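Local atomic coordinates of serine protease inhibitor (Thermoanaerobacter tengcongensis, PDB entry 2PEF), a protein that probably inhibits serine endopeptidases as a serpin, a metastable fold that can relax to a latent form. Residues S199-Y204 and F213-A218; E208-F213 and V225-D230; A261-F266 and R349-A354. One frame throughout, in Å; residues are numbered along the deposited sequence.

Interaction 1: residues S199-Y204 and F213-A218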
loop_
_atom_site.group_PDB
_atom_site.type_symbol
_atom_site.label_atom_id
_atom_site.label_comp_id
_atom_site.label_asym_id
_atom_site.label_seq_id
_atom_site.Cartn_x
_atom_site.Cartn_y
_atom_site.Cartn_z
ATOM N N SER A 199 18.821 18.672 3.192
ATOM C CA SER A 199 19.112 18.638 1.765
ATOM C C SER A 199 18.620 19.889 1.052
ATOM O O SER A 199 17.828 20.667 1.595
ATOM C CB SER A 199 18.472 17.407 1.122
ATOM O OG SER A 199 17.063 17.453 1.260
ATOM N N GLU A 200 19.113 20.081 -0.168
ATOM C CA GLU A 200 18.538 21.052 -1.077
ATOM C C GLU A 200 17.686 20.298 -2.070
ATOM O O GLU A 200 18.164 19.382 -2.743
ATOM C CB GLU A 200 19.621 21.816 -1.827
ATOM C CG GLU A 200 20.341 22.845 -0.997
ATOM C CD GLU A 200 21.549 23.410 -1.705
ATOM O OE1 GLU A 200 21.704 23.172 -2.927
ATOM O OE2 GLU A 200 22.344 24.097 -1.034
ATOM N N GLU A 201 16.418 20.676 -2.154
ATOM C CA GLU A 201 15.520 20.062 -3.125
ATOM C C GLU A 201 15.071 21.087 -4.152
ATOM O O GLU A 201 15.219 22.291 -3.938
ATOM C CB GLU A 201 14.336 19.384 -2.428
ATOM C CG GLU A 201 14.735 18.292 -1.428
ATOM C CD GLU A 201 15.633 17.201 -2.011
ATOM O OE1 GLU A 201 15.596 16.935 -3.240
ATOM O OE2 GLU A 201 16.381 16.599 -1.216
ATOM N N ASN A 202 14.555 20.606 -5.282
ATOM C CA ASN A 202 14.243 21.484 -6.403
ATOM C C ASN A 202 12.790 21.453 -6.870
ATOM O O ASN A 202 12.451 21.979 -7.933
ATOM C CB ASN A 202 15.228 21.232 -7.543
ATOM C CG ASN A 202 16.602 21.775 -7.224
ATOM O OD1 ASN A 202 16.834 22.980 -7.308
ATOM N ND2 ASN A 202 17.517 20.891 -6.837
ATOM N N LEU A 203 11.936 20.862 -6.039
ATOM C CA LEU A 203 10.499 20.881 -6.253
ATOM C C LEU A 203 9.840 21.260 -4.945
ATOM O O LEU A 203 10.038 20.591 -3.929
ATOM C CB LEU A 203 9.995 19.520 -6.728
ATOM C CG LEU A 203 10.232 19.146 -8.191
ATOM C CD1 LEU A 203 9.653 17.772 -8.449
ATOM C CD2 LEU A 203 9.627 20.171 -9.156
ATOM N N TYR A 204 9.079 22.353 -4.981
ATOM C CA TYR A 204 8.430 22.910 -3.804
ATOM C C TYR A 204 6.921 22.760 -3.903
ATOM O O TYR A 204 6.299 23.250 -4.851
ATOM C CB TYR A 204 8.782 24.390 -3.682
ATOM C CG TYR A 204 8.259 25.089 -2.443
ATOM C CD1 TYR A 204 8.545 24.609 -1.161
ATOM C CD2 TYR A 204 7.518 26.264 -2.553
ATOM C CE1 TYR A 204 8.082 25.273 -0.023
ATOM C CE2 TYR A 204 7.052 26.933 -1.425
ATOM C CZ TYR A 204 7.336 26.436 -0.166
ATOM O OH TYR A 204 6.866 27.118 0.938
ATOM N N PHE A 213 7.932 19.335 -0.174
ATOM C CA PHE A 213 8.918 19.129 -1.228
ATOM C C PHE A 213 8.826 17.729 -1.828
ATOM O O PHE A 213 8.169 16.830 -1.280
ATOM C CB PHE A 213 10.334 19.375 -0.688
ATOM C CG PHE A 213 10.744 18.425 0.411
ATOM C CD1 PHE A 213 11.294 17.179 0.107
ATOM C CD2 PHE A 213 10.595 18.782 1.754
ATOM C CE1 PHE A 213 11.677 16.300 1.114
ATOM C CE2 PHE A 213 10.978 17.905 2.773
ATOM C CZ PHE A 213 11.514 16.665 2.452
ATOM N N VAL A 214 9.496 17.559 -2.964
ATOM C CA VAL A 214 9.619 16.264 -3.618
ATOM C C VAL A 214 11.116 15.982 -3.773
ATOM O O VAL A 214 11.868 16.817 -4.294
ATOM C CB VAL A 214 8.909 16.249 -4.993
ATOM C CG1 VAL A 214 8.909 14.845 -5.605
ATOM C CG2 VAL A 214 7.484 16.777 -4.881
ATOM N N LYS A 215 11.544 14.828 -3.272
ATOM C CA LYS A 215 12.946 14.416 -3.331
ATOM C C LYS A 215 13.080 13.134 -4.142
ATOM O O LYS A 215 12.437 12.133 -3.823
ATOM C CB LYS A 215 13.510 14.217 -1.920
ATOM C CG LYS A 215 14.939 13.678 -1.890
ATOM C CD LYS A 215 15.515 13.646 -0.471
ATOM C CE LYS A 215 17.011 13.302 -0.484
ATOM N NZ LYS A 215 17.822 14.227 -1.339
ATOM N N PRO A 216 13.920 13.155 -5.195
ATOM C CA PRO A 216 14.054 11.997 -6.081
ATOM C C PRO A 216 14.944 10.868 -5.548
ATOM O O PRO A 216 15.954 11.120 -4.880
ATOM C CB PRO A 216 14.698 12.597 -7.327
ATOM C CG PRO A 216 15.533 13.725 -6.801
ATOM C CD PRO A 216 14.773 14.283 -5.628
ATOM N N TYR A 217 14.550 9.629 -5.835
ATOM C CA TYR A 217 15.440 8.483 -5.663
ATOM C C TYR A 217 16.308 8.329 -6.904
ATOM O O TYR A 217 15.987 8.856 -7.977
ATOM C CB TYR A 217 14.649 7.198 -5.391
ATOM C CG TYR A 217 13.894 7.238 -4.085
ATOM C CD1 TYR A 217 12.533 7.537 -4.061
ATOM C CD2 TYR A 217 14.546 7.006 -2.866
ATOM C CE1 TYR A 217 11.829 7.587 -2.863
ATOM C CE2 TYR A 217 13.852 7.053 -1.658
ATOM C CZ TYR A 217 12.493 7.355 -1.668
ATOM O OH TYR A 217 11.787 7.410 -0.495
ATOM N N ALA A 218 17.415 7.609 -6.741
ATOM C CA ALA A 218 18.359 7.360 -7.825
ATOM C C ALA A 218 17.634 6.887 -9.074
ATOM O O ALA A 218 16.746 6.031 -8.989
ATOM C CB ALA A 218 19.372 6.312 -7.394
HETATM O O HOH W 1 14.348 17.743 -5.489
HETATM O O HOH W 2 18.093 16.015 -4.032
#
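Glu201 and Lys215 meet where two strands run almost square to each other: 199-201 and 213-216 make an angle of 105°, with their axes 7.9 Å apart. At Asn202 the chain turns a corner, and beyond it Tyr204 pairs with Phe213 as an antiparallel non-hydrogen-bonded pair. Val214 N gives a hydrogen bond to Leu203 O at 3.2 Å, coming from above the carbonyl plane, while Phe213 CA lends a CA-H...O contact to the same oxygen. On the side chains, Leu203 CD1 rests on Val214 CB at 3.8 Å.

The polar work is done by the bent chain of Glu201, whose aliphatic part brushes Phe213 CD1 with CG. Its OE2 takes the salt bridge from Lys215 NZ at 2.8 Å on the syn lone pair and a hydrogen bond from Ser199 OG at 2.7 Å on the anti one. Lys215 is extended until its last torsion, where chi4 of 56° folds NZ back to the carboxylate. Glu201 OE1 receives a water at 2.7 Å that also donates to Val214 O and accepts from Asn202 N, bridging the two segments at the corner.

This is the serpin chain passing from sheet C into the first hairpin of sheet B. Gripped by two donors at OE2 and by two waters at OE1, the buried carboxylate probably stays ionised and is probably restrained from turning.

Interaction 2: residues E208-F213 and V225-D230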
loop_
_atom_site.group_PDB
_atom_site.type_symbol
_atom_site.label_atom_id
_atom_site.label_comp_id
_atom_site.label_asym_id
_atom_site.label_seq_id
_atom_site.Cartn_x
_atom_site.Cartn_y
_atom_site.Cartn_z
ATOM N N GLU A 208 -3.004 25.335 -0.315
ATOM C CA GLU A 208 -3.700 25.936 0.808
ATOM C C GLU A 208 -3.397 25.105 2.048
ATOM O O GLU A 208 -3.510 23.876 2.029
ATOM C CB GLU A 208 -5.205 26.030 0.548
ATOM C CG GLU A 208 -5.578 26.928 -0.630
ATOM C CD GLU A 208 -5.042 28.349 -0.504
ATOM O OE1 GLU A 208 -5.476 29.084 0.407
ATOM O OE2 GLU A 208 -4.191 28.733 -1.334
ATOM N N ASN A 209 -2.958 25.789 3.099
ATOM C CA ASN A 209 -2.628 25.172 4.390
ATOM C C ASN A 209 -1.519 24.113 4.379
ATOM O O ASN A 209 -1.419 23.313 5.307
ATOM C CB ASN A 209 -3.889 24.630 5.070
ATOM C CG ASN A 209 -4.862 25.725 5.429
ATOM O OD1 ASN A 209 -4.641 26.486 6.373
ATOM N ND2 ASN A 209 -5.955 25.808 4.687
ATOM N N ALA A 210 -0.677 24.113 3.352
ATOM C CA ALA A 210 0.406 23.130 3.291
ATOM C C ALA A 210 1.579 23.591 2.448
ATOM O O ALA A 210 1.405 24.272 1.436
ATOM C CB ALA A 210 -0.111 21.789 2.785
ATOM N N VAL A 211 2.774 23.223 2.899
ATOM C CA VAL A 211 4.001 23.344 2.117
ATOM C C VAL A 211 4.711 21.990 2.136
ATOM O O VAL A 211 4.345 21.095 2.898
ATOM C CB VAL A 211 4.949 24.487 2.620
ATOM C CG1 VAL A 211 4.258 25.847 2.532
ATOM C CG2 VAL A 211 5.469 24.221 4.042
ATOM N N GLY A 212 5.727 21.834 1.299
ATOM C CA GLY A 212 6.467 20.581 1.260
ATOM C C GLY A 212 7.435 20.535 0.106
ATOM O O GLY A 212 7.710 21.556 -0.521
ATOM N N PHE A 213 7.932 19.335 -0.174
ATOM C CA PHE A 213 8.918 19.129 -1.228
ATOM C C PHE A 213 8.826 17.729 -1.828
ATOM O O PHE A 213 8.169 16.830 -1.280
ATOM C CB PHE A 213 10.334 19.375 -0.688
ATOM C CG PHE A 213 10.744 18.425 0.411
ATOM C CD1 PHE A 213 11.294 17.179 0.107
ATOM C CD2 PHE A 213 10.595 18.782 1.754
ATOM C CE1 PHE A 213 11.677 16.300 1.114
ATOM C CE2 PHE A 213 10.978 17.905 2.773
ATOM C CZ PHE A 213 11.514 16.665 2.452
ATOM N N VAL A 225 7.539 12.257 -1.579
ATOM C CA VAL A 225 6.750 13.472 -1.400
ATOM C C VAL A 225 6.548 13.713 0.096
ATOM O O VAL A 225 6.127 12.804 0.810
ATOM C CB VAL A 225 5.378 13.330 -2.111
ATOM C CG1 VAL A 225 4.448 14.503 -1.779
ATOM C CG2 VAL A 225 5.575 13.199 -3.617
ATOM N N ALA A 226 6.860 14.927 0.562
ATOM C CA ALA A 226 6.634 15.316 1.960
ATOM C C ALA A 226 5.710 16.523 1.997
ATOM O O ALA A 226 5.952 17.502 1.293
ATOM C CB ALA A 226 7.952 15.637 2.655
ATOM N N ILE A 227 4.648 16.445 2.800
ATOM C CA ILE A 227 3.646 17.509 2.868
ATOM C C ILE A 227 3.429 17.918 4.317
ATOM O O ILE A 227 3.123 17.079 5.156
ATOM C CB ILE A 227 2.298 17.067 2.245
ATOM C CG1 ILE A 227 2.486 16.671 0.779
ATOM C CG2 ILE A 227 1.239 18.178 2.385
ATOM C CD1 ILE A 227 1.314 15.917 0.203
ATOM N N LEU A 228 3.600 19.205 4.602
ATOM C CA LEU A 228 3.495 19.706 5.962
ATOM C C LEU A 228 2.305 20.653 6.123
ATOM O O LEU A 228 2.374 21.809 5.709
ATOM C CB LEU A 228 4.790 20.427 6.361
ATOM C CG LEU A 228 4.903 20.962 7.791
ATOM C CD1 LEU A 228 5.210 19.831 8.768
ATOM C CD2 LEU A 228 5.983 22.031 7.846
ATOM N N PRO A 229 1.200 20.156 6.706
ATOM C CA PRO A 229 0.070 21.036 7.016
ATOM C C PRO A 229 0.480 22.137 7.997
ATOM O O PRO A 229 1.257 21.889 8.919
ATOM C CB PRO A 229 -0.947 20.081 7.648
ATOM C CG PRO A 229 -0.578 18.734 7.099
ATOM C CD PRO A 229 0.914 18.759 7.078
ATOM N N ASP A 230 -0.031 23.345 7.781
ATOM C CA ASP A 230 0.349 24.489 8.611
ATOM C C ASP A 230 -0.490 24.587 9.884
ATOM O O ASP A 230 -1.370 23.759 10.114
ATOM C CB ASP A 230 0.357 25.801 7.801
ATOM C CG ASP A 230 -1.036 26.287 7.399
ATOM O OD1 ASP A 230 -2.056 25.914 8.023
ATOM O OD2 ASP A 230 -1.102 27.087 6.442
#
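Ala226 CB sits over one face of the Phe213 ring, a CH-pi contact 3.9 Å from the ring centroid and 20° off the normal, displaced toward the CZ rim. With CG of Phe213 lodged between its own N and carbonyl carbon (chi1 63°), the ring folds over the neighbouring strand and roofs the alanine.

Beneath this lies a regular antiparallel ladder between 210-213 and 225-229, the second hairpin of serpin sheet B. Phe213 and Ala226 form one hydrogen-bonded pair: Ala226 N donates to Phe213 O almost straight, at 176°, and Phe213 N answers to Ala226 O within the carbonyl plane. Val211 and Leu228 form the next; Leu228 N reaches Val211 O at 2.7 Å, nearly along the C=O axis, whereas the return bond from Val211 N meets Leu228 O from above its carbonyl plane. Between the two rungs Gly212 CA comes within 3.1 Å of Ala226 O, a CA-H...O contact so close that a beta carbon on Gly212 would run into that oxygen.

The face opposite Phe213 and Ala226 carries Ala210 and Ile227, whose CB and CG2 touch at 3.9 Å, and Tyr238 of helix 235-241 packs on both. At the open end of the ladder Asp230 N gives a hydrogen bond of 2.8 Å to Asn209 O, and Asp230 OD1 turns to the backbone N of Asn232.

Five backbone bonds thus fix the register, while Gly212, lacking a beta carbon, avoids Ala226 O. The side chains in between are almost wholly apolar, so chemically the pairing rests on main-chain polarity and the faces on hydrophobic packing.

Interaction 3: residues A261-F266 and R349-A354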
loop_
_atom_site.group_PDB
_atom_site.type_symbol
_atom_site.label_atom_id
_atom_site.label_comp_id
_atom_site.label_asym_id
_atom_site.label_seq_id
_atom_site.Cartn_x
_atom_site.Cartn_y
_atom_site.Cartn_z
ATOM N N ALA A 261 15.417 21.628 2.672
ATOM C CA ALA A 261 14.554 20.569 3.199
ATOM C C ALA A 261 15.168 19.865 4.399
ATOM O O ALA A 261 16.387 19.726 4.496
ATOM C CB ALA A 261 14.234 19.559 2.108
ATOM N N SER A 262 14.305 19.434 5.312
ATOM C CA SER A 262 14.718 18.673 6.479
ATOM C C SER A 262 13.770 17.497 6.674
ATOM O O SER A 262 12.551 17.674 6.740
ATOM C CB SER A 262 14.752 19.565 7.720
ATOM O OG SER A 262 14.904 18.800 8.902
ATOM N N LEU A 263 14.351 16.303 6.764
ATOM C CA LEU A 263 13.588 15.073 6.903
ATOM C C LEU A 263 14.158 14.240 8.047
ATOM O O LEU A 263 15.354 13.956 8.076
ATOM C CB LEU A 263 13.637 14.272 5.597
ATOM C CG LEU A 263 12.818 12.984 5.487
ATOM C CD1 LEU A 263 11.321 13.286 5.537
ATOM C CD2 LEU A 263 13.173 12.249 4.203
ATOM N N PRO A 264 13.304 13.850 9.013
ATOM C CA PRO A 264 13.871 12.993 10.053
ATOM C C PRO A 264 14.090 11.584 9.527
ATOM O O PRO A 264 13.360 11.132 8.644
ATOM C CB PRO A 264 12.768 12.953 11.115
ATOM C CG PRO A 264 11.499 13.169 10.339
ATOM C CD PRO A 264 11.871 14.129 9.243
ATOM N N LYS A 265 15.083 10.889 10.071
ATOM C CA LYS A 265 15.143 9.444 9.895
ATOM C C LYS A 265 13.934 8.874 10.628
ATOM O O LYS A 265 13.632 9.285 11.757
ATOM C CB LYS A 265 16.432 8.877 10.477
ATOM C CG LYS A 265 17.684 9.345 9.765
ATOM C CD LYS A 265 18.900 8.534 10.186
ATOM C CE LYS A 265 20.176 9.134 9.618
ATOM N NZ LYS A 265 21.395 8.442 10.131
ATOM N N PHE A 266 13.220 7.952 9.992
ATOM C CA PHE A 266 12.094 7.306 10.675
ATOM C C PHE A 266 11.872 5.872 10.233
ATOM O O PHE A 266 12.203 5.498 9.109
ATOM C CB PHE A 266 10.804 8.146 10.594
ATOM C CG PHE A 266 10.218 8.271 9.211
ATOM C CD1 PHE A 266 9.291 7.341 8.751
ATOM C CD2 PHE A 266 10.571 9.331 8.381
ATOM C CE1 PHE A 266 8.733 7.450 7.479
ATOM C CE2 PHE A 266 10.015 9.448 7.100
ATOM C CZ PHE A 266 9.093 8.507 6.654
ATOM N N ARG A 349 5.271 19.251 14.340
ATOM C CA ARG A 349 5.167 19.431 12.901
ATOM C C ARG A 349 5.024 18.066 12.216
ATOM O O ARG A 349 5.941 17.615 11.518
ATOM C CB ARG A 349 6.372 20.203 12.354
ATOM C CG ARG A 349 6.569 21.575 12.987
ATOM C CD ARG A 349 7.384 22.482 12.086
ATOM N NE ARG A 349 8.749 21.993 11.902
ATOM C CZ ARG A 349 9.549 22.363 10.908
ATOM N NH1 ARG A 349 9.127 23.223 9.991
ATOM N NH2 ARG A 349 10.774 21.861 10.823
ATOM N N PRO A 350 3.862 17.408 12.404
ATOM C CA PRO A 350 3.661 16.118 11.753
ATOM C C PRO A 350 3.507 16.334 10.256
ATOM O O PRO A 350 3.250 17.463 9.818
ATOM C CB PRO A 350 2.353 15.611 12.368
ATOM C CG PRO A 350 1.631 16.841 12.767
ATOM C CD PRO A 350 2.676 17.817 13.184
ATOM N N PHE A 351 3.685 15.273 9.476
ATOM C CA PHE A 351 3.633 15.396 8.028
ATOM C C PHE A 351 3.090 14.161 7.334
ATOM O O PHE A 351 3.085 13.071 7.896
ATOM C CB PHE A 351 5.006 15.784 7.459
ATOM C CG PHE A 351 6.089 14.768 7.703
ATOM C CD1 PHE A 351 6.353 13.771 6.762
ATOM C CD2 PHE A 351 6.871 14.824 8.853
ATOM C CE1 PHE A 351 7.364 12.839 6.974
ATOM C CE2 PHE A 351 7.884 13.895 9.072
ATOM C CZ PHE A 351 8.134 12.904 8.128
ATOM N N ILE A 352 2.624 14.371 6.108
ATOM C CA ILE A 352 2.122 13.312 5.246
ATOM C C ILE A 352 3.227 13.044 4.239
ATOM O O ILE A 352 3.934 13.964 3.837
ATOM C CB ILE A 352 0.806 13.753 4.527
ATOM C CG1 ILE A 352 -0.364 13.824 5.516
ATOM C CG2 ILE A 352 0.431 12.809 3.373
ATOM C CD1 ILE A 352 -0.441 15.101 6.319
ATOM N N PHE A 353 3.407 11.788 3.854
ATOM C CA PHE A 353 4.388 11.481 2.822
ATOM C C PHE A 353 3.858 10.429 1.866
ATOM O O PHE A 353 2.902 9.709 2.177
ATOM C CB PHE A 353 5.717 11.026 3.437
ATOM C CG PHE A 353 5.636 9.696 4.112
ATOM C CD1 PHE A 353 5.863 8.521 3.400
ATOM C CD2 PHE A 353 5.332 9.617 5.460
ATOM C CE1 PHE A 353 5.770 7.284 4.026
ATOM C CE2 PHE A 353 5.234 8.384 6.096
ATOM C CZ PHE A 353 5.459 7.214 5.378
ATOM N N ALA A 354 4.498 10.348 0.704
ATOM C CA ALA A 354 4.198 9.318 -0.265
ATOM C C ALA A 354 5.468 8.947 -1.008
ATOM O O ALA A 354 6.358 9.779 -1.194
ATOM C CB ALA A 354 3.141 9.783 -1.229
#
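Sheet B of the serpin fold packs here through its strand 345-357 against strand 255-273, at the place where that strand leaves sheet C and bends toward sheet A. The contact is entirely apolar and made by side chains; the nearest backbones stay well apart, Leu263 CA and Phe351 CA being 10.0 Å from each other. Phe351 and Phe353, two residues apart, project from the same face of their strand toward Pro264 and Phe266.

Phe266 reaches into the angle between these two rings. Its chi1 of 67°, with CG between the backbone N and carbonyl carbon, sends the ring inward, so that CZ lies over one face of Phe353, set off toward the rim. The two planes are inclined at 52° with centroids 5.2 Å apart, an oblique meeting. Farther along the same ring Phe266 CE2 comes to the edge of Phe351, 4.1 Å from CZ. A leucine in place of Phe266 would probably open a gap over the face of Phe353 and give the Phe351 edge a poorer neighbour.

Outside partners close the cluster: Phe224 of strand 222-229 lies against Phe353 with nearly parallel rings, and Leu372 packs on both Pro264 and Phe266. Pro264 also abuts Phe351 edge-on, its CG lying near the ring plane and 3.9 Å from Phe351 CE2.

From the N terminus, the first segment met is 199-204, and interaction 1 closes a short loop back to 213-218 around the turn of the hairpin 203-207/210-216. Interaction 2 opens inside that loop at 208-213 and closes beyond it at 225-230, so the two cross, sharing Phe213 on their common strand. Interaction 3 follows in series and spans a much longer loop, from 261-266 to 349-354. It ties back to both: Ser199 O probably bonds Ala261 N, and strand 222-229 pairs with 345-357 through Val225 with Ala354 and Ile227 with Ile352. Together they join the end of sheet C to successive strands of sheet B.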